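Mannan endo-1,6-alpha-mannosidase (Chaetomium thermophilum, PDB 6RY0) probably cleaves alpha-1,6-mannosidic linkages as a family 76 glycoside hydrolase and is implicated in transferring GPI-anchored glycoproteins into the fungal cell wall. Local coordinates at residues A[194-199]-A[240-245]. Numbering follows the deposited sequence.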
ATOM      1  N   LYS A 194       6.848  11.664 -13.794  1.00  8.95           N
ATOM      2  CA  LYS A 194       5.805  10.654 -13.965  1.00  9.43           C
ATOM      3  C   LYS A 194       6.389   9.351 -13.451  1.00 10.00           C
ATOM      4  O   LYS A 194       7.300   8.787 -14.048  1.00 10.63           O
ATOM      5  CB  LYS A 194       5.356  10.546 -15.416  1.00  9.38           C
ATOM      6  CG  LYS A 194       4.514  11.737 -15.875  1.00  9.62           C
ATOM      7  CD  LYS A 194       3.846  11.595 -17.212  1.00 10.09           C
ATOM      8  CE  LYS A 194       2.789  12.662 -17.357  1.00  9.82           C
ATOM      9  NZ  LYS A 194       1.973  12.512 -18.606  1.00 10.43           N
ATOM     10  N   ASN A 195       5.909   8.915 -12.299  1.00 10.52           N
ATOM     11  CA  ASN A 195       6.535   7.822 -11.630  1.00 10.51           C
ATOM     12  C   ASN A 195       5.660   6.593 -11.559  1.00  9.33           C
ATOM     13  O   ASN A 195       4.444   6.622 -11.737  1.00  9.71           O
ATOM     14  CB  ASN A 195       7.074   8.219 -10.280  1.00 11.41           C
ATOM     15  CG  ASN A 195       6.053   8.713  -9.328  1.00 11.45           C
ATOM     16  OD1 ASN A 195       4.861   8.854  -9.627  1.00 14.04           O
ATOM     17  ND2 ASN A 195       6.510   8.988  -8.124  1.00 12.96           N
ATOM     18  N   THR A 196       6.320   5.468 -11.322  1.00  8.62           N
ATOM     19  CA  THR A 196       5.612   4.216 -11.243  1.00  7.83           C
ATOM     20  C   THR A 196       4.573   4.218 -10.156  1.00  7.61           C
ATOM     21  O   THR A 196       3.446   3.782 -10.404  1.00  7.71           O
ATOM     22  CB  THR A 196       6.596   3.067 -11.088  1.00  7.95           C
ATOM     23  OG1 THR A 196       7.434   3.113 -12.233  1.00  9.11           O
ATOM     24  CG2 THR A 196       5.874   1.747 -10.970  1.00  8.62           C
ATOM     25  N   ILE A 197       4.918   4.661  -8.953  1.00  7.57           N
ATOM     26  CA  ILE A 197       4.016   4.425  -7.834  1.00  7.81           C
ATOM     27  C   ILE A 197       2.666   5.136  -8.031  1.00  7.36           C
ATOM     28  O   ILE A 197       1.618   4.567  -7.698  1.00  7.45           O
ATOM     29  CB  ILE A 197       4.658   4.744  -6.472  1.00  8.50           C
ATOM     30  CG1 ILE A 197       3.744   4.306  -5.326  1.00  9.28           C
ATOM     31  CG2 ILE A 197       5.055   6.226  -6.345  1.00  9.43           C
ATOM     32  CD1 ILE A 197       3.516   2.881  -5.256  1.00  9.98           C
ATOM     33  N   ALA A 198       2.648   6.368  -8.546  1.00  7.85           N
ATOM     34  CA  ALA A 198       1.370   7.035  -8.768  1.00  8.13           C
ATOM     35  C   ALA A 198       0.488   6.208  -9.700  1.00  7.15           C
ATOM     36  O   ALA A 198      -0.711   6.014  -9.486  1.00  7.45           O
ATOM     37  CB  ALA A 198       1.611   8.428  -9.397  1.00  9.15           C
ATOM     38  N   ASN A 199       1.107   5.748 -10.780  1.00  6.68           N
ATOM     39  CA  ASN A 199       0.397   4.974 -11.782  1.00  6.82           C
ATOM     40  C   ASN A 199      -0.001   3.601 -11.260  1.00  6.59           C
ATOM     41  O   ASN A 199      -1.076   3.110 -11.579  1.00  7.01           O
ATOM     42  CB  ASN A 199       1.263   4.930 -13.050  1.00  7.41           C
ATOM     43  CG  ASN A 199       1.234   6.258 -13.733  1.00  7.78           C
ATOM     44  OD1 ASN A 199       0.234   6.578 -14.398  1.00  8.55           O
ATOM     45  ND2 ASN A 199       2.265   7.081 -13.538  1.00  8.03           N
ATOM     46  N   TRP A 240      11.376  -7.724 -16.489  1.00  7.38           N
ATOM     47  CA  TRP A 240      10.219  -7.424 -15.659  1.00  7.26           C
ATOM     48  C   TRP A 240      10.584  -6.825 -14.310  1.00  7.62           C
ATOM     49  O   TRP A 240       9.733  -6.754 -13.423  1.00  8.52           O
ATOM     50  CB  TRP A 240       9.238  -8.598 -15.570  1.00  8.31           C
ATOM     51  CG  TRP A 240       8.534  -8.782 -16.885  1.00  8.72           C
ATOM     52  CD1 TRP A 240       9.058  -9.204 -18.077  1.00 10.01           C
ATOM     53  CD2 TRP A 240       7.187  -8.421 -17.182  1.00  9.27           C
ATOM     54  NE1 TRP A 240       8.116  -9.152 -19.070  1.00 11.29           N
ATOM     55  CE2 TRP A 240       6.959  -8.682 -18.541  1.00 10.86           C
ATOM     56  CE3 TRP A 240       6.145  -7.898 -16.423  1.00 11.15           C
ATOM     57  CZ2 TRP A 240       5.724  -8.456 -19.153  1.00 13.17           C
ATOM     58  CZ3 TRP A 240       4.928  -7.663 -17.045  1.00 13.12           C
ATOM     59  CH2 TRP A 240       4.738  -7.952 -18.388  1.00 14.12           C
ATOM     60  N   ALA A 241      11.803  -6.315 -14.176  1.00  7.62           N
ATOM     61  CA  ALA A 241      12.092  -5.336 -13.153  1.00  7.58           C
ATOM     62  C   ALA A 241      11.159  -4.143 -13.306  1.00  7.02           C
ATOM     63  O   ALA A 241      10.710  -3.833 -14.407  1.00  7.91           O
ATOM     64  CB  ALA A 241      13.529  -4.863 -13.275  1.00  8.58           C
ATOM     65  N   VAL A 242      10.913  -3.453 -12.199  1.00  6.95           N
ATOM     66  CA  VAL A 242      10.013  -2.310 -12.185  1.00  6.93           C
ATOM     67  C   VAL A 242      10.740  -1.106 -11.606  1.00  6.71           C
ATOM     68  O   VAL A 242      11.087  -1.059 -10.408  1.00  7.43           O
ATOM     69  CB  VAL A 242       8.714  -2.619 -11.426  1.00  7.05           C
ATOM     70  CG1 VAL A 242       7.797  -1.390 -11.434  1.00  7.56           C
ATOM     71  CG2 VAL A 242       8.002  -3.822 -12.047  1.00  7.32           C
ATOM     72  N   TYR A 243      11.050  -0.167 -12.485  1.00  6.92           N
ATOM     73  CA  TYR A 243      11.836   1.005 -12.177  1.00  7.43           C
ATOM     74  C   TYR A 243      10.958   2.116 -11.574  1.00  7.53           C
ATOM     75  O   TYR A 243       9.759   1.961 -11.411  1.00  7.85           O
ATOM     76  CB  TYR A 243      12.528   1.474 -13.468  1.00  7.93           C
ATOM     77  CG  TYR A 243      13.367   0.378 -14.108  1.00  7.99           C
ATOM     78  CD1 TYR A 243      14.302  -0.322 -13.372  1.00  8.62           C
ATOM     79  CD2 TYR A 243      13.183   0.050 -15.436  1.00  8.51           C
ATOM     80  CE1 TYR A 243      15.057  -1.319 -13.955  1.00  9.69           C
ATOM     81  CE2 TYR A 243      13.923  -0.948 -16.030  1.00  9.44           C
ATOM     82  CZ  TYR A 243      14.873  -1.647 -15.274  1.00  9.74           C
ATOM     83  OH  TYR A 243      15.648  -2.653 -15.816  1.00 10.97           O
ATOM     84  N   ASP A 244      11.595   3.212 -11.217  1.00  8.14           N
ATOM     85  CA  ASP A 244      10.936   4.209 -10.385  1.00  8.58           C
ATOM     86  C   ASP A 244      10.167   5.283 -11.151  1.00  8.26           C
ATOM     87  O   ASP A 244       9.119   5.711 -10.685  1.00  9.07           O
ATOM     88  CB  ASP A 244      11.945   4.876  -9.442  1.00  9.29           C
ATOM     89  CG  ASP A 244      11.245   5.617  -8.327  1.00 10.98           C
ATOM     90  OD1 ASP A 244      10.675   4.895  -7.464  1.00 12.60           O
ATOM     91  OD2 ASP A 244      11.197   6.871  -8.319  1.00 12.57           O
ATOM     92  N   GLY A 245      10.658   5.746 -12.280  1.00  8.99           N
ATOM     93  CA  GLY A 245       9.987   6.824 -13.001  1.00  9.17           C
ATOM     94  C   GLY A 245      10.906   7.540 -13.972  1.00  9.56           C
ATOM     95  O   GLY A 245      12.031   7.088 -14.184  1.00 10.84           O
TER
HETATM   96  O   HOH W   1       8.851   7.688  -7.088  1.00 20.12           O
HETATM   97  O   HOH W   2       7.691   5.211  -8.315  1.00  9.63           O
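T196, the first residue of helix 196-213, makes both direct hydrogen bonds to the 240-245 loop. Its backbone N reaches D244 O at 2.9 Å, almost straight at the hydrogen, though it comes from above the carbonyl plane. The hydroxyl OG1 donates to Y243 O at 2.7 Å, again from above the plane. Amides in a helix's first turn have no carbonyl of the preceding turn to bind, and here the loop supplies one for T196. Threonine suits the site because its beta carbon branches: with OG1 beside the backbone N (chi1 -60°), CG2 is left to meet V242 CG1 at 3.7 Å, a small apolar contact beside the polar one. With a valine here, Y243 O would probably lose its hydroxyl donor.

The next amide, I197 N, donates to a water that in turn donates to D244 O, so that carbonyl serves T196 directly and I197 through water. A second water accepts from N195 ND2 and donates to D244 OD2, which also bonds Y193 OH. N195 is the N-cap: its OD1 accepts a weak bond from A198 N at 3.5 Å, while its backbone O accepts from N199 ND2 and lies nearly in the plane of that amide. Behind the cap, N195 and G245 form a non-hydrogen-bonded pair of the short antiparallel ladder 193-195/245-247. Their CA atoms approach to 3.8 Å, and a side chain on G245 would run into N195 CA.

Thus a strand-to-helix junction is joined to the loop before strand 245-247 by polar links, direct for the amide of T196 and water-borne for that of I197, while N195 weakly caps that of A198 at this buried helix start.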